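Local coordinates for cell death activator CIDE-3 (Mus musculus, PDB 4IKG), which transfers triacylglycerols between lipid droplets in white adipose tissue, promoting their fusion into a single large droplet that favours lipid storage, at residues Arg6-Ser11 against Thr68-Leu73. Sequence-based numbering, arbitrary orientation.
Sequences RPCRVS and TMFMVL
Phe70 and Arg9 meet at the middle of a short parallel pairing: Phe70 N donates to Arg9 O over an unusually short 2.5 Å. Ser11 N returns a bond to Phe70 O at 3.0 Å, the donor well above the carbonyl plane. Beyond this the strands, 49° from parallel, diverge, and Ser11 O and Val72 N are buried without a partner. The buried side carries Cys8, Val10, Phe70 and Val72. With CG anti to its carbonyl carbon (chi1 -65°), Phe70 lays its ring back along strand 7-11, where Cys8 CB lies 4.0 Å from Phe70 CE2. The rim of this ring meets one face of the Arg6 guanidinium, the planes 77° apart; Arg6 NH2 also donates to Pro7 O, which lies in the guanidinium plane, at 2.7 Å, helping to fix its rotation. The other side, close as Met69 comes to Arg9, opens to solvent at one end: Met69 folds its thioether over Arg9 O, with CE 3.7 Å from Arg9 CB, while the extended Arg9 chain leads away to an exposed end. Such central parallel pairing belongs to the ubiquitin-like fold of the CIDE-N domain: strands 18-22 and 45-48 flank the pair, and helix 26-36 packs Leu29 against Cys8 and Val33 against Val10 and Val72.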
loop_
_atom_site.group_PDB
_atom_site.type_symbol
_atom_site.label_atom_id
_atom_site.label_comp_id
_atom_site.label_asym_id
_atom_site.label_seq_id
_atom_site.Cartn_x
_atom_site.Cartn_y
_atom_site.Cartn_z
ATOM N N ARG A 6 -1.713 -12.018 3.944
ATOM C CA ARG A 6 -0.388 -11.435 4.131
ATOM C C ARG A 6 -0.483 -10.110 4.881
ATOM O O ARG A 6 -1.275 -9.240 4.513
ATOM C CB ARG A 6 0.286 -11.219 2.774
ATOM C CG ARG A 6 1.683 -10.623 2.843
ATOM C CD ARG A 6 1.800 -9.408 1.937
ATOM N NE ARG A 6 3.166 -9.206 1.464
ATOM C CZ ARG A 6 4.110 -8.568 2.148
ATOM N NH1 ARG A 6 5.324 -8.433 1.634
ATOM N NH2 ARG A 6 3.843 -8.069 3.346
ATOM N N PRO A 7 0.329 -9.950 5.939
ATOM C CA PRO A 7 0.340 -8.715 6.730
ATOM C C PRO A 7 0.971 -7.556 5.964
ATOM O O PRO A 7 2.008 -7.731 5.320
ATOM C CB PRO A 7 1.205 -9.084 7.937
ATOM C CG PRO A 7 2.103 -10.161 7.435
ATOM C CD PRO A 7 1.278 -10.950 6.460
ATOM N N CYS A 8 0.345 -6.386 6.033
ATOM C CA CYS A 8 0.833 -5.214 5.316
ATOM C C CYS A 8 0.778 -3.969 6.195
ATOM O O CYS A 8 -0.246 -3.683 6.814
ATOM C CB CYS A 8 0.012 -4.985 4.044
ATOM S SG CYS A 8 -0.009 -6.374 2.885
ATOM N N ARG A 9 1.880 -3.230 6.253
ATOM C CA ARG A 9 1.904 -1.974 6.994
ATOM C C ARG A 9 1.762 -0.811 6.018
ATOM O O ARG A 9 2.709 -0.463 5.309
ATOM C CB ARG A 9 3.194 -1.846 7.806
ATOM C CG ARG A 9 3.463 -3.040 8.712
ATOM C CD ARG A 9 4.711 -2.836 9.560
ATOM N NE ARG A 9 5.061 -4.042 10.308
ATOM C CZ ARG A 9 6.060 -4.118 11.182
ATOM N NH1 ARG A 9 6.814 -3.056 11.427
ATOM N NH2 ARG A 9 6.305 -5.260 11.814
ATOM N N VAL A 10 0.572 -0.217 5.978
ATOM C CA VAL A 10 0.272 0.822 4.996
ATOM C C VAL A 10 0.233 2.217 5.620
ATOM O O VAL A 10 -0.484 2.452 6.594
ATOM C CB VAL A 10 -1.060 0.536 4.275
ATOM C CG1 VAL A 10 -1.321 1.576 3.198
ATOM C CG2 VAL A 10 -1.041 -0.862 3.675
ATOM N N SER A 11 1.010 3.136 5.051
ATOM C CA SER A 11 1.064 4.509 5.542
ATOM C C SER A 11 0.434 5.472 4.542
ATOM O O SER A 11 0.224 5.125 3.380
ATOM C CB SER A 11 2.511 4.919 5.822
ATOM O OG SER A 11 2.596 6.284 6.196
ATOM N N THR A 68 7.484 -4.760 5.927
ATOM C CA THR A 68 7.601 -3.731 4.896
ATOM C C THR A 68 6.531 -2.654 5.049
ATOM O O THR A 68 5.336 -2.957 5.092
ATOM C CB THR A 68 7.498 -4.331 3.478
ATOM O OG1 THR A 68 8.576 -5.250 3.263
ATOM C CG2 THR A 68 7.555 -3.233 2.427
ATOM N N MET A 69 6.963 -1.398 5.133
ATOM C CA MET A 69 6.028 -0.282 5.218
ATOM C C MET A 69 5.644 0.196 3.824
ATOM O O MET A 69 6.496 0.642 3.052
ATOM C CB MET A 69 6.632 0.871 6.022
ATOM C CG MET A 69 5.695 2.053 6.217
ATOM S SD MET A 69 4.233 1.649 7.195
ATOM C CE MET A 69 4.995 1.214 8.759
ATOM N N PHE A 70 4.359 0.097 3.499
ATOM C CA PHE A 70 3.878 0.528 2.194
ATOM C C PHE A 70 3.404 1.974 2.203
ATOM O O PHE A 70 3.401 2.640 3.240
ATOM C CB PHE A 70 2.751 -0.378 1.702
ATOM C CG PHE A 70 3.181 -1.789 1.439
ATOM C CD1 PHE A 70 3.757 -2.138 0.229
ATOM C CD2 PHE A 70 3.010 -2.769 2.400
ATOM C CE1 PHE A 70 4.154 -3.439 -0.015
ATOM C CE2 PHE A 70 3.406 -4.073 2.160
ATOM C CZ PHE A 70 3.979 -4.406 0.952
ATOM N N MET A 71 3.008 2.447 1.028
ATOM C CA MET A 71 2.504 3.798 0.856
ATOM C C MET A 71 1.613 3.835 -0.377
ATOM O O MET A 71 2.069 3.576 -1.495
ATOM C CB MET A 71 3.658 4.789 0.718
ATOM C CG MET A 71 3.216 6.237 0.611
ATOM S SD MET A 71 4.395 7.360 1.384
ATOM C CE MET A 71 4.262 8.776 0.293
ATOM N N VAL A 72 0.332 4.114 -0.207
ATOM C CA VAL A 72 -0.557 4.082 -1.348
ATOM C C VAL A 72 -0.495 5.377 -2.063
ATOM O O VAL A 72 -0.453 6.432 -1.451
ATOM C CB VAL A 72 -2.022 3.908 -0.994
ATOM C CG1 VAL A 72 -2.338 2.484 -0.669
ATOM C CG2 VAL A 72 -2.421 4.851 0.116
ATOM N N LEU A 73 -0.517 5.291 -3.371
ATOM C CA LEU A 73 -0.655 6.488 -4.159
ATOM C C LEU A 73 -2.013 6.518 -4.810
ATOM O O LEU A 73 -2.439 5.613 -5.510
ATOM C CB LEU A 73 0.421 6.569 -5.217
ATOM C CG LEU A 73 1.631 7.393 -4.877
ATOM C CD1 LEU A 73 1.762 7.817 -3.431
ATOM C CD2 LEU A 73 2.804 6.565 -5.298
#